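Local atomic coordinates of B-agarase (Agarivorans gilvus, PDB entry 5Z6P), a protein that hydrolyses agarose, as a beta-agarase of glycoside hydrolase family 50. Residues Q403-A408 and I739-Y744; A415-V420 and P439-N444. One frame throughout, in Å; residues are numbered along the deposited sequence.

Overall arrangement
The two contacts lie on the same side of the chain, with centres about 15 Å apart. Interaction 1 ties the end of helix 397-406 to the loop before helix 745-762. Interaction 2 joins the next helix, 413-428, to residues 439-444. Tyr406 is the main bridge between them. Its OH lies 3.5 Å from Val420 CG1, and its CD1 lies 3.6 Å from Lys416 CG. Tyr398 forms a second link, since its hydroxyl is hydrogen-bonded to both Asp741 OD1 of interaction 1 and Trp417 NE1 of interaction 2. Interaction 1 is a salt bridge and interaction 2 is apolar and aromatic packing. Each centre lies about 26 Å from that of the chain. Neither includes a bound ligand.

Interaction 1. Residues Q403-A408 and I739-Y744; sequences QRKYGA and ISDVPY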
ATOM      1  N   GLN A 403      -2.849  24.926 -12.796  1.00 21.12           N
ATOM      2  CA  GLN A 403      -3.316  26.222 -13.268  1.00 19.15           C
ATOM      3  C   GLN A 403      -2.134  27.132 -13.649  1.00 20.27           C
ATOM      4  O   GLN A 403      -2.166  27.786 -14.689  1.00 22.08           O
ATOM      5  CB  GLN A 403      -4.200  26.902 -12.219  1.00 18.70           C
ATOM      6  CG  GLN A 403      -4.787  28.209 -12.714  1.00 20.42           C
ATOM      7  CD  GLN A 403      -5.864  28.757 -11.816  1.00 21.82           C
ATOM      8  OE1 GLN A 403      -6.229  28.144 -10.816  1.00 22.32           O
ATOM      9  NE2 GLN A 403      -6.384  29.924 -12.172  1.00 21.41           N
ATOM     10  N   ARG A 404      -1.100  27.143 -12.814  1.00 17.50           N
ATOM     11  CA  ARG A 404       0.139  27.852 -13.115  1.00 21.89           C
ATOM     12  C   ARG A 404       0.726  27.413 -14.449  1.00 22.80           C
ATOM     13  O   ARG A 404       1.165  28.239 -15.243  1.00 19.48           O
ATOM     14  CB  ARG A 404       1.176  27.628 -12.013  1.00 19.06           C
ATOM     15  CG  ARG A 404       0.872  28.351 -10.704  1.00 24.74           C
ATOM     16  CD  ARG A 404       1.903  27.987  -9.668  1.00 21.18           C
ATOM     17  NE  ARG A 404       1.855  28.866  -8.516  1.00 20.04           N
ATOM     18  CZ  ARG A 404       1.858  28.447  -7.257  1.00 19.86           C
ATOM     19  NH1 ARG A 404       1.888  27.149  -6.983  1.00 18.37           N
ATOM     20  NH2 ARG A 404       1.819  29.327  -6.266  1.00 19.05           N
ATOM     21  N   LYS A 405       0.711  26.108 -14.695  1.00 19.74           N
ATOM     22  CA  LYS A 405       1.331  25.551 -15.897  1.00 22.83           C
ATOM     23  C   LYS A 405       0.535  25.785 -17.173  1.00 22.40           C
ATOM     24  O   LYS A 405       1.106  26.063 -18.222  1.00 23.48           O
ATOM     25  CB  LYS A 405       1.552  24.046 -15.736  1.00 22.14           C
ATOM     26  CG  LYS A 405       2.709  23.671 -14.833  1.00 22.42           C
ATOM     27  CD  LYS A 405       2.898  22.165 -14.767  1.00 22.16           C
ATOM     28  CE  LYS A 405       2.893  21.542 -16.152  1.00 17.71           C
ATOM     29  NZ  LYS A 405       3.567  20.212 -16.135  1.00 22.26           N
ATOM     30  N   TYR A 406      -0.782  25.654 -17.073  1.00 22.49           N
ATOM     31  CA  TYR A 406      -1.624  25.524 -18.249  1.00 20.34           C
ATOM     32  C   TYR A 406      -2.767  26.534 -18.347  1.00 21.65           C
ATOM     33  O   TYR A 406      -3.489  26.549 -19.340  1.00 22.10           O
ATOM     34  CB  TYR A 406      -2.262  24.128 -18.294  1.00 19.82           C
ATOM     35  CG  TYR A 406      -1.344  22.939 -18.423  1.00 20.97           C
ATOM     36  CD1 TYR A 406      -0.260  22.935 -19.296  1.00 20.64           C
ATOM     37  CD2 TYR A 406      -1.592  21.794 -17.683  1.00 19.83           C
ATOM     38  CE1 TYR A 406       0.554  21.833 -19.402  1.00 17.48           C
ATOM     39  CE2 TYR A 406      -0.788  20.692 -17.788  1.00 19.94           C
ATOM     40  CZ  TYR A 406       0.278  20.709 -18.639  1.00 19.70           C
ATOM     41  OH  TYR A 406       1.053  19.590 -18.707  1.00 19.57           O
ATOM     42  N   GLY A 407      -2.972  27.338 -17.314  1.00 22.48           N
ATOM     43  CA  GLY A 407      -4.201  28.109 -17.223  1.00 23.69           C
ATOM     44  C   GLY A 407      -4.101  29.585 -17.551  1.00 28.81           C
ATOM     45  O   GLY A 407      -4.990  30.358 -17.206  1.00 28.71           O
ATOM     46  N   ALA A 408      -3.019  29.980 -18.209  1.00 30.53           N
ATOM     47  CA  ALA A 408      -2.856  31.369 -18.619  1.00 32.12           C
ATOM     48  C   ALA A 408      -4.011  31.806 -19.521  1.00 34.74           C
ATOM     49  O   ALA A 408      -4.432  31.058 -20.405  1.00 36.34           O
ATOM     50  CB  ALA A 408      -1.533  31.554 -19.323  1.00 28.92           C
ATOM     51  N   ILE A 739       4.778  17.094  -6.978  1.00 12.81           N
ATOM     52  CA  ILE A 739       3.614  17.907  -6.659  1.00 14.71           C
ATOM     53  C   ILE A 739       3.552  19.131  -7.588  1.00 18.36           C
ATOM     54  O   ILE A 739       2.508  19.776  -7.708  1.00 17.99           O
ATOM     55  CB  ILE A 739       3.627  18.337  -5.168  1.00 15.50           C
ATOM     56  CG1 ILE A 739       2.226  18.754  -4.702  1.00 15.74           C
ATOM     57  CG2 ILE A 739       4.676  19.417  -4.910  1.00 16.52           C
ATOM     58  CD1 ILE A 739       1.279  17.628  -4.631  1.00 16.35           C
ATOM     59  N   SER A 740       4.658  19.430  -8.264  1.00 15.39           N
ATOM     60  CA  SER A 740       4.633  20.452  -9.301  1.00 18.79           C
ATOM     61  C   SER A 740       4.459  19.857 -10.688  1.00 18.50           C
ATOM     62  O   SER A 740       4.780  20.505 -11.671  1.00 20.02           O
ATOM     63  CB  SER A 740       5.898  21.324  -9.258  1.00 16.79           C
ATOM     64  OG  SER A 740       7.060  20.564  -9.037  1.00 21.07           O
ATOM     65  N   ASP A 741       3.908  18.642 -10.754  1.00 15.69           N
ATOM     66  CA  ASP A 741       3.620  17.956 -12.008  1.00 16.66           C
ATOM     67  C   ASP A 741       4.868  17.785 -12.871  1.00 14.18           C
ATOM     68  O   ASP A 741       4.792  17.841 -14.100  1.00 16.71           O
ATOM     69  CB  ASP A 741       2.522  18.691 -12.807  1.00 16.05           C
ATOM     70  CG  ASP A 741       1.856  17.797 -13.857  1.00 18.45           C
ATOM     71  OD1 ASP A 741       1.668  16.597 -13.560  1.00 15.52           O
ATOM     72  OD2 ASP A 741       1.530  18.281 -14.976  1.00 16.03           O
ATOM     73  N   VAL A 742       6.016  17.586 -12.235  1.00 14.41           N
ATOM     74  CA  VAL A 742       7.211  17.256 -12.997  1.00 16.14           C
ATOM     75  C   VAL A 742       7.536  15.761 -12.888  1.00 15.59           C
ATOM     76  O   VAL A 742       7.810  15.267 -11.805  1.00 17.16           O
ATOM     77  CB  VAL A 742       8.444  18.060 -12.536  1.00 16.63           C
ATOM     78  CG1 VAL A 742       9.661  17.665 -13.359  1.00 16.51           C
ATOM     79  CG2 VAL A 742       8.193  19.549 -12.644  1.00 17.66           C
ATOM     80  N   PRO A 743       7.539  15.046 -14.024  1.00 15.47           N
ATOM     81  CA  PRO A 743       7.883  13.614 -14.023  1.00 14.72           C
ATOM     82  C   PRO A 743       9.304  13.324 -13.519  1.00 15.65           C
ATOM     83  O   PRO A 743      10.252  13.906 -14.026  1.00 18.25           O
ATOM     84  CB  PRO A 743       7.742  13.224 -15.492  1.00 15.68           C
ATOM     85  CG  PRO A 743       6.792  14.235 -16.062  1.00 17.29           C
ATOM     86  CD  PRO A 743       7.143  15.514 -15.361  1.00 13.88           C
ATOM     87  N   TYR A 744       9.431  12.464 -12.508  1.00 14.35           N
ATOM     88  CA  TYR A 744      10.730  12.005 -12.051  1.00 14.79           C
ATOM     89  C   TYR A 744      11.396  11.218 -13.181  1.00 18.56           C
ATOM     90  O   TYR A 744      10.839  10.239 -13.672  1.00 17.77           O
ATOM     91  CB  TYR A 744      10.608  11.137 -10.796  1.00 14.86           C
ATOM     92  CG  TYR A 744      10.236  11.877  -9.516  1.00 15.46           C
ATOM     93  CD1 TYR A 744      11.180  12.621  -8.826  1.00 15.96           C
ATOM     94  CD2 TYR A 744       8.953  11.806  -8.993  1.00 14.19           C
ATOM     95  CE1 TYR A 744      10.865  13.282  -7.655  1.00 15.40           C
ATOM     96  CE2 TYR A 744       8.620  12.463  -7.810  1.00 15.23           C
ATOM     97  CZ  TYR A 744       9.584  13.206  -7.151  1.00 13.53           C
ATOM     98  OH  TYR A 744       9.280  13.857  -5.994  1.00 15.22           O
TER
HETATM   99  O   HOH W   1       5.925  20.621 -15.506  1.00 23.62           O
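Lys405 and Asp741 meet in a salt bridge, with Lys405 NZ 3.0 Å from Asp741 OD2. The ammonium group comes from above the carboxylate plane, 37° out of it. The lysine chain is otherwise extended, but a bend at its third torsion (chi3 48°) turns CE and NZ toward the aspartate. The two side chains cross at about a right angle. This bridge on the buried Asp741 is the tight part of the contact. The carboxylate has further support on its other oxygen: OD1 takes a hydrogen bond from Tyr398 and a salt bridge from Arg424. Two basic partners would probably stabilise its negative charge.

The contact pins the C-terminal end of helix 397-406 to the loop that leads into helix 745-762, the last helix of the chain. Both probably belong to the (beta/alpha)8-barrel catalytic domain expected of family 50. Tyr744 is the N-cap residue of helix 745-762. Helix 241-255 adds Leu244 and Thr248 against the lysine.

The remaining approaches are looser. Lys405 CD lies 4.0 Å from both Ser740 O and Asp741 CB. Lys405 NZ makes a weak hydrogen bond to Asp741 O at 3.4 Å. Tyr406 borders the carboxylate, but its OH is 4.0 Å from Asp741 OD2 and makes no hydrogen bond there. One face of its ring is covered by Lys405 CB.

Interaction 2. Residues A415-V420 and P439-N444; sequences AKWRDV and PEFYDN
Along 415-420, part of helix 413-428, Trp417 is the first residue to touch Phe441. Its CG is anti to the backbone N (chi1 173°), which sends the indole out from the helix and brings its CZ3 and CH2 end near the loop. The edge of Phe441 is turned toward the face of the six-membered ring in an offset edge-to-face pair, meeting it at CZ3 and CH2. The centroids are 5.6 Å apart and the planes stand at 76°. The closest atoms are Trp417 CZ3 and Phe441 CE2, at 3.8 Å. The indole NE1 turns to another partner, the hydroxyl of Tyr398.

Arg418 comes next and covers more of the loop. Its aliphatic part does the packing: CG lies 3.5 Å from Phe441 CZ. The phenyl end also reaches the helix backbone, with Phe441 CE1 3.5 Å from Arg418 O. Farther out, Arg418 NE rests 3.8 Å from Glu440 CB. The guanidinium and carboxylate planes are nearly parallel, but Arg418 NH2 and Glu440 OE2 are 5.3 Å apart. The opposite charges may attract across this distance, yet they form no salt bridge.

Phe441 is presented by a compact turn. It begins a type I beta turn ending at Asn444, whose ND2 donates to Phe441 O over 2.8 Å in a nearly straight bond (161°). Asn444 OD1 accepts from the backbone N of Arg446, an Asx turn, and from that of Ile447.

The contact probably lies in the (beta/alpha)8-barrel domain. Phe441 also packs on Ile308 and Leu433. Trp417 touches Leu402 of helix 397-406 and Tyr717 in a loop, while Val420 faces Leu252 and Leu255 of helix 241-255. Within the turn, Tyr442 rests on helix 478-495 and stacks on Phe449 of strand 449-453.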
ATOM      1  N   ALA A 415      -8.501  20.353 -18.698  1.00 21.66           N
ATOM      2  CA  ALA A 415      -8.596  19.679 -19.983  1.00 20.94           C
ATOM      3  C   ALA A 415      -7.205  19.454 -20.557  1.00 21.89           C
ATOM      4  O   ALA A 415      -6.941  18.451 -21.195  1.00 23.55           O
ATOM      5  CB  ALA A 415      -9.440  20.483 -20.951  1.00 21.63           C
ATOM      6  N   LYS A 416      -6.307  20.396 -20.331  1.00 21.32           N
ATOM      7  CA  LYS A 416      -4.963  20.233 -20.852  1.00 21.36           C
ATOM      8  C   LYS A 416      -4.262  19.136 -20.065  1.00 18.65           C
ATOM      9  O   LYS A 416      -3.578  18.296 -20.632  1.00 19.12           O
ATOM     10  CB  LYS A 416      -4.189  21.549 -20.786  1.00 18.67           C
ATOM     11  CG  LYS A 416      -2.794  21.487 -21.367  1.00 18.47           C
ATOM     12  CD  LYS A 416      -2.804  21.230 -22.867  1.00 18.00           C
ATOM     13  CE  LYS A 416      -1.421  21.504 -23.465  1.00 21.33           C
ATOM     14  NZ  LYS A 416      -1.391  21.265 -24.930  1.00 30.08           N
ATOM     15  N   TRP A 417      -4.439  19.155 -18.751  1.00 19.26           N
ATOM     16  CA  TRP A 417      -3.866  18.130 -17.892  1.00 21.27           C
ATOM     17  C   TRP A 417      -4.295  16.719 -18.324  1.00 17.82           C
ATOM     18  O   TRP A 417      -3.480  15.812 -18.386  1.00 19.03           O
ATOM     19  CB  TRP A 417      -4.247  18.382 -16.427  1.00 17.85           C
ATOM     20  CG  TRP A 417      -3.821  17.280 -15.504  1.00 17.59           C
ATOM     21  CD1 TRP A 417      -2.560  17.017 -15.061  1.00 16.13           C
ATOM     22  CD2 TRP A 417      -4.664  16.297 -14.907  1.00 16.55           C
ATOM     23  NE1 TRP A 417      -2.562  15.932 -14.228  1.00 16.40           N
ATOM     24  CE2 TRP A 417      -3.847  15.469 -14.109  1.00 18.42           C
ATOM     25  CE3 TRP A 417      -6.034  16.041 -14.953  1.00 15.48           C
ATOM     26  CZ2 TRP A 417      -4.347  14.396 -13.379  1.00 17.21           C
ATOM     27  CZ3 TRP A 417      -6.536  14.965 -14.232  1.00 18.23           C
ATOM     28  CH2 TRP A 417      -5.690  14.156 -13.459  1.00 15.78           C
ATOM     29  N   ARG A 418      -5.577  16.549 -18.633  1.00 21.46           N
ATOM     30  CA  ARG A 418      -6.077  15.277 -19.130  1.00 18.95           C
ATOM     31  C   ARG A 418      -5.383  14.856 -20.418  1.00 19.89           C
ATOM     32  O   ARG A 418      -4.974  13.709 -20.547  1.00 17.40           O
ATOM     33  CB  ARG A 418      -7.592  15.333 -19.357  1.00 20.71           C
ATOM     34  CG  ARG A 418      -8.405  15.246 -18.090  1.00 19.20           C
ATOM     35  CD  ARG A 418      -9.901  15.331 -18.366  1.00 20.12           C
ATOM     36  NE  ARG A 418     -10.507  16.128 -17.315  1.00 27.18           N
ATOM     37  CZ  ARG A 418     -11.011  17.338 -17.491  1.00 22.46           C
ATOM     38  NH1 ARG A 418     -11.036  17.879 -18.696  1.00 29.14           N
ATOM     39  NH2 ARG A 418     -11.508  17.987 -16.463  1.00 27.09           N
ATOM     40  N   ASP A 419      -5.273  15.777 -21.372  1.00 20.30           N
ATOM     41  CA  ASP A 419      -4.611  15.479 -22.636  1.00 21.35           C
ATOM     42  C   ASP A 419      -3.145  15.098 -22.445  1.00 19.79           C
ATOM     43  O   ASP A 419      -2.680  14.103 -22.995  1.00 19.99           O
ATOM     44  CB  ASP A 419      -4.714  16.663 -23.603  1.00 25.06           C
ATOM     45  CG  ASP A 419      -6.094  16.797 -24.222  1.00 25.83           C
ATOM     46  OD1 ASP A 419      -6.899  15.851 -24.109  1.00 28.53           O
ATOM     47  OD2 ASP A 419      -6.372  17.852 -24.824  1.00 32.86           O
ATOM     48  N   VAL A 420      -2.421  15.891 -21.668  1.00 18.22           N
ATOM     49  CA  VAL A 420      -1.012  15.620 -21.428  1.00 18.17           C
ATOM     50  C   VAL A 420      -0.796  14.302 -20.664  1.00 19.71           C
ATOM     51  O   VAL A 420       0.117  13.551 -20.973  1.00 18.37           O
ATOM     52  CB  VAL A 420      -0.356  16.779 -20.675  1.00 20.20           C
ATOM     53  CG1 VAL A 420       1.030  16.392 -20.189  1.00 18.21           C
ATOM     54  CG2 VAL A 420      -0.294  17.993 -21.582  1.00 21.45           C
ATOM     55  N   PRO A 439     -13.515   9.463 -14.138  1.00 19.91           N
ATOM     56  CA  PRO A 439     -14.439   9.035 -15.187  1.00 18.84           C
ATOM     57  C   PRO A 439     -14.413   9.977 -16.384  1.00 20.21           C
ATOM     58  O   PRO A 439     -14.883   9.603 -17.449  1.00 21.77           O
ATOM     59  CB  PRO A 439     -15.807   9.072 -14.494  1.00 19.05           C
ATOM     60  CG  PRO A 439     -15.512   9.069 -13.054  1.00 22.16           C
ATOM     61  CD  PRO A 439     -14.229   9.811 -12.900  1.00 21.01           C
ATOM     62  N   GLU A 440     -13.881  11.183 -16.196  1.00 21.55           N
ATOM     63  CA  GLU A 440     -13.648  12.080 -17.310  1.00 19.63           C
ATOM     64  C   GLU A 440     -12.696  11.485 -18.351  1.00 20.16           C
ATOM     65  O   GLU A 440     -12.691  11.923 -19.492  1.00 25.35           O
ATOM     66  CB  GLU A 440     -13.093  13.414 -16.820  1.00 21.23           C
ATOM     67  CG  GLU A 440     -14.129  14.354 -16.215  1.00 21.57           C
ATOM     68  CD  GLU A 440     -14.354  14.121 -14.733  1.00 26.03           C
ATOM     69  OE1 GLU A 440     -13.746  13.202 -14.159  1.00 24.93           O
ATOM     70  OE2 GLU A 440     -15.152  14.861 -14.145  1.00 33.83           O
ATOM     71  N   PHE A 441     -11.881  10.511 -17.958  1.00 18.38           N
ATOM     72  CA  PHE A 441     -10.918   9.902 -18.876  1.00 19.12           C
ATOM     73  C   PHE A 441     -11.531   8.755 -19.669  1.00 20.05           C
ATOM     74  O   PHE A 441     -10.935   8.269 -20.631  1.00 20.52           O
ATOM     75  CB  PHE A 441      -9.685   9.370 -18.129  1.00 18.69           C
ATOM     76  CG  PHE A 441      -8.707  10.424 -17.709  1.00 17.68           C
ATOM     77  CD1 PHE A 441      -7.702  10.838 -18.572  1.00 17.39           C
ATOM     78  CD2 PHE A 441      -8.767  10.984 -16.445  1.00 16.21           C
ATOM     79  CE1 PHE A 441      -6.776  11.791 -18.192  1.00 12.81           C
ATOM     80  CE2 PHE A 441      -7.839  11.946 -16.058  1.00 15.14           C
ATOM     81  CZ  PHE A 441      -6.847  12.340 -16.945  1.00 16.76           C
ATOM     82  N   TYR A 442     -12.721   8.323 -19.260  1.00 21.82           N
ATOM     83  CA  TYR A 442     -13.279   7.073 -19.755  1.00 20.10           C
ATOM     84  C   TYR A 442     -13.713   7.127 -21.229  1.00 22.16           C
ATOM     85  O   TYR A 442     -13.848   6.093 -21.857  1.00 25.26           O
ATOM     86  CB  TYR A 442     -14.463   6.631 -18.893  1.00 16.30           C
ATOM     87  CG  TYR A 442     -14.129   6.155 -17.481  1.00 18.44           C
ATOM     88  CD1 TYR A 442     -12.815   6.084 -17.020  1.00 14.92           C
ATOM     89  CD2 TYR A 442     -15.147   5.780 -16.608  1.00 16.77           C
ATOM     90  CE1 TYR A 442     -12.536   5.670 -15.746  1.00 16.95           C
ATOM     91  CE2 TYR A 442     -14.880   5.357 -15.336  1.00 16.70           C
ATOM     92  CZ  TYR A 442     -13.581   5.296 -14.903  1.00 19.00           C
ATOM     93  OH  TYR A 442     -13.342   4.866 -13.628  1.00 20.20           O
ATOM     94  N   ASP A 443     -13.935   8.311 -21.789  1.00 25.72           N
ATOM     95  CA  ASP A 443     -14.242   8.375 -23.224  1.00 27.35           C
ATOM     96  C   ASP A 443     -13.051   8.845 -24.069  1.00 26.51           C
ATOM     97  O   ASP A 443     -13.239   9.422 -25.140  1.00 32.12           O
ATOM     98  CB  ASP A 443     -15.465   9.276 -23.490  1.00 26.21           C
ATOM     99  CG  ASP A 443     -15.237  10.735 -23.114  1.00 32.95           C
ATOM    100  OD1 ASP A 443     -14.085  11.153 -22.875  1.00 37.62           O
ATOM    101  OD2 ASP A 443     -16.231  11.485 -23.068  1.00 40.83           O
ATOM    102  N   ASN A 444     -11.836   8.586 -23.605  1.00 23.35           N
ATOM    103  CA  ASN A 444     -10.664   9.205 -24.218  1.00 24.63           C
ATOM    104  C   ASN A 444     -10.299   8.568 -25.555  1.00 27.18           C
ATOM    105  O   ASN A 444      -9.737   9.238 -26.426  1.00 28.08           O
ATOM    106  CB  ASN A 444      -9.471   9.164 -23.263  1.00 16.06           C
ATOM    107  CG  ASN A 444      -8.772   7.818 -23.240  1.00 23.66           C
ATOM    108  OD1 ASN A 444      -7.973   7.506 -24.127  1.00 27.38           O
ATOM    109  ND2 ASN A 444      -9.046   7.017 -22.208  1.00 22.29           N
TER